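Local coordinates for protein carbonic anhydrase (Coccomyxa sp. PA, PDB 3UCJ) that probably catalyses the reversible hydration of carbon dioxide to hydrogencarbonate, using one zinc ion per subunit, as a beta-class carbonic anhydrase, at residues N70-L74 / W126-V130. Sequence-based numbering, arbitrary orientation.
Sequences NVGNL and WISDV. With AZM (5-acetamido-1,3,4-thiadiazole-2-sulfonamide), chain D.
Leu-74 CD1 lies over one face of the Trp-126 indole, 4.0 Å from the centroid of its five-membered ring, a CH-pi contact between the loop leaving strand 65-70 of the beta-carbonic anhydrase fold and the junction of helices 122-126 and 128-135. A branched leucine suits this place, just after the type II turn Asn-70 to Asn-73, because its other methyl, CD2, can reach Val-130 CG2 at 3.8 Å, while CD1 also meets the CB of Asp-129. Val-71 presses its CB on Trp-126 CD1, and its CG1, anti to the backbone N (chi1 163°), packs 3.8 Å from S2 of the bound acetazolamide, so the turn forms part of the inhibitor pocket. Gly-72 suits a turn position where a CB would crowd the carbonyl oxygen of the residue before.

At the polar edge, Trp-126 NE1 donates to Val-71 O at 2.7 Å, close to the ring plane and on a carbonyl lone pair. A phenylalanine in place of Trp-126 would probably leave this buried carbonyl without its donor and Leu-74 with less ring to lie against. Asp-129 turns its carboxylate to Lys-78 of a third subunit. Asn-70 sets its amide CG against the indole rim at Trp-126 CZ2 (3.6 Å), the two planes 74° apart, and clasps the turn: OD1 accepts Leu-74 N at 2.9 Å, nearly straight at 171°, and ND2 donates to Leu-74 O at 3.0 Å.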
ATOM      1  N   ASN A  70       4.116  -3.275 -14.095  1.00 22.77           N
ATOM      2  CA  ASN A  70       4.901  -2.957 -12.864  1.00 23.97           C
ATOM      3  C   ASN A  70       6.140  -3.845 -12.860  1.00 25.77           C
ATOM      4  O   ASN A  70       6.269  -4.756 -13.693  1.00 25.47           O
ATOM      5  CB  ASN A  70       3.998  -3.200 -11.602  1.00 24.27           C
ATOM      6  CG  ASN A  70       3.600  -4.681 -11.431  1.00 27.57           C
ATOM      7  OD1 ASN A  70       4.437  -5.595 -11.297  1.00 24.86           O
ATOM      8  ND2 ASN A  70       2.291  -4.925 -11.362  1.00 24.80           N
ATOM      9  N   VAL A  71       7.057  -3.573 -11.942  1.00 25.02           N
ATOM     10  CA  VAL A  71       8.283  -4.413 -11.890  1.00 24.61           C
ATOM     11  C   VAL A  71       8.011  -5.852 -11.511  1.00 26.16           C
ATOM     12  O   VAL A  71       7.528  -6.188 -10.397  1.00 24.98           O
ATOM     13  CB  VAL A  71       9.317  -3.720 -10.874  1.00 23.01           C
ATOM     14  CG1 VAL A  71      10.410  -4.775 -10.468  1.00 24.49           C
ATOM     15  CG2 VAL A  71       9.822  -2.378 -11.433  1.00 24.66           C
ATOM     16  N   GLY A  72       8.304  -6.776 -12.443  1.00 24.70           N
ATOM     17  CA  GLY A  72       7.976  -8.167 -12.192  1.00 26.11           C
ATOM     18  C   GLY A  72       6.550  -8.643 -12.472  1.00 27.49           C
ATOM     19  O   GLY A  72       6.262  -9.761 -12.179  1.00 25.17           O
ATOM     20  N   ASN A  73       5.624  -7.812 -13.013  1.00 25.89           N
ATOM     21  CA  ASN A  73       4.329  -8.288 -13.367  1.00 26.47           C
ATOM     22  C   ASN A  73       3.604  -9.001 -12.237  1.00 23.47           C
ATOM     23  O   ASN A  73       3.054 -10.082 -12.356  1.00 25.16           O
ATOM     24  CB  ASN A  73       4.305  -9.069 -14.733  1.00 24.15           C
ATOM     25  CG  ASN A  73       5.246 -10.279 -14.809  1.00 30.01           C
ATOM     26  OD1 ASN A  73       6.368 -10.177 -15.363  1.00 29.69           O
ATOM     27  ND2 ASN A  73       4.770 -11.425 -14.383  1.00 30.65           N
ATOM     28  N   LEU A  74       3.583  -8.331 -11.099  1.00 24.40           N
ATOM     29  CA  LEU A  74       3.085  -8.945  -9.898  1.00 23.50           C
ATOM     30  C   LEU A  74       1.609  -8.500  -9.659  1.00 23.30           C
ATOM     31  O   LEU A  74       1.261  -7.384  -9.946  1.00 23.82           O
ATOM     32  CB  LEU A  74       3.859  -8.364  -8.718  1.00 24.29           C
ATOM     33  CG  LEU A  74       5.379  -8.722  -8.787  1.00 23.22           C
ATOM     34  CD1 LEU A  74       5.929  -8.253  -7.460  1.00 25.29           C
ATOM     35  CD2 LEU A  74       5.630 -10.247  -8.792  1.00 23.12           C
ATOM     36  N   TRP A 126       9.281  -4.312  -2.877  1.00 24.50           N
ATOM     37  CA  TRP A 126       8.352  -4.714  -3.959  1.00 23.77           C
ATOM     38  C   TRP A 126       8.440  -6.137  -4.402  1.00 24.82           C
ATOM     39  O   TRP A 126       7.426  -6.822  -4.650  1.00 22.82           O
ATOM     40  CB  TRP A 126       8.472  -3.686  -5.136  1.00 23.23           C
ATOM     41  CG  TRP A 126       7.529  -3.992  -6.268  1.00 27.11           C
ATOM     42  CD1 TRP A 126       7.854  -4.596  -7.452  1.00 25.79           C
ATOM     43  CD2 TRP A 126       6.075  -3.854  -6.261  1.00 20.70           C
ATOM     44  NE1 TRP A 126       6.713  -4.775  -8.195  1.00 26.42           N
ATOM     45  CE2 TRP A 126       5.612  -4.353  -7.492  1.00 24.00           C
ATOM     46  CE3 TRP A 126       5.124  -3.341  -5.325  1.00 22.60           C
ATOM     47  CZ2 TRP A 126       4.234  -4.368  -7.865  1.00 24.21           C
ATOM     48  CZ3 TRP A 126       3.706  -3.410  -5.692  1.00 26.33           C
ATOM     49  CH2 TRP A 126       3.308  -3.914  -6.972  1.00 22.84           C
ATOM     50  N   ILE A 127       9.680  -6.627  -4.645  1.00 25.40           N
ATOM     51  CA  ILE A 127       9.791  -7.959  -5.133  1.00 23.88           C
ATOM     52  C   ILE A 127       9.716  -9.031  -4.072  1.00 23.70           C
ATOM     53  O   ILE A 127       9.945 -10.213  -4.379  1.00 25.76           O
ATOM     54  CB  ILE A 127      11.197  -8.094  -5.982  1.00 21.98           C
ATOM     55  CG1 ILE A 127      12.349  -7.928  -4.965  1.00 27.80           C
ATOM     56  CG2 ILE A 127      11.155  -7.055  -7.119  1.00 24.94           C
ATOM     57  CD1 ILE A 127      13.767  -8.298  -5.683  1.00 30.30           C
ATOM     58  N   SER A 128       9.235  -8.713  -2.862  1.00 23.98           N
ATOM     59  CA  SER A 128       9.013  -9.729  -1.860  1.00 23.86           C
ATOM     60  C   SER A 128       8.106 -10.829  -2.422  1.00 24.80           C
ATOM     61  O   SER A 128       8.280 -12.012  -2.114  1.00 23.72           O
ATOM     62  CB  SER A 128       8.398  -9.165  -0.520  1.00 24.63           C
ATOM     63  OG  SER A 128       9.249  -8.154   0.027  1.00 25.93           O
ATOM     64  N   ASP A 129       7.165 -10.460  -3.327  1.00 22.75           N
ATOM     65  CA  ASP A 129       6.268 -11.501  -3.807  1.00 23.90           C
ATOM     66  C   ASP A 129       7.075 -12.565  -4.558  1.00 22.99           C
ATOM     67  O   ASP A 129       6.648 -13.764  -4.572  1.00 26.05           O
ATOM     68  CB  ASP A 129       5.213 -10.966  -4.865  1.00 24.25           C
ATOM     69  CG  ASP A 129       4.339  -9.785  -4.331  1.00 31.64           C
ATOM     70  OD1 ASP A 129       3.289  -9.483  -4.964  1.00 30.71           O
ATOM     71  OD2 ASP A 129       4.743  -9.018  -3.443  1.00 30.08           O
ATOM     72  N   VAL A 130       8.033 -12.083  -5.333  1.00 24.98           N
ATOM     73  CA  VAL A 130       8.876 -13.050  -6.115  1.00 24.81           C
ATOM     74  C   VAL A 130       9.584 -14.028  -5.113  1.00 25.43           C
ATOM     75  O   VAL A 130       9.564 -15.258  -5.330  1.00 24.80           O
ATOM     76  CB  VAL A 130       9.880 -12.343  -6.971  1.00 25.74           C
ATOM     77  CG1 VAL A 130      10.676 -13.460  -7.788  1.00 25.57           C
ATOM     78  CG2 VAL A 130       9.148 -11.403  -7.984  1.00 26.02           C
TER
HETATM   79  C1  AZM D 229      14.041  -5.413 -13.930  1.00 34.26           C
HETATM   80  C2  AZM D 229      15.445  -5.379 -11.964  1.00 40.41           C
HETATM   81  C3  AZM D 229      15.500  -5.232  -9.584  1.00 46.02           C
HETATM   82  C4  AZM D 229      16.325  -4.878  -8.360  1.00 41.14           C
HETATM   83  N1  AZM D 229      12.465  -6.692 -15.822  1.00 26.64           N
HETATM   84  N2  AZM D 229      16.119  -5.712 -13.116  1.00 36.01           N
HETATM   85  N3  AZM D 229      15.270  -5.727 -14.342  1.00 36.51           N
HETATM   86  N4  AZM D 229      16.143  -5.477 -10.727  1.00 34.41           N
HETATM   87  O1  AZM D 229      12.815  -4.215 -15.901  1.00 30.25           O
HETATM   88  O2  AZM D 229      11.599  -5.299 -14.125  1.00 34.41           O
HETATM   89  O3  AZM D 229      14.241  -5.285  -9.565  1.00 40.38           O
HETATM   90  S1  AZM D 229      12.744  -5.316 -15.094  1.00 33.37           S
HETATM   91  S2  AZM D 229      13.800  -5.018 -12.212  1.00 35.65           S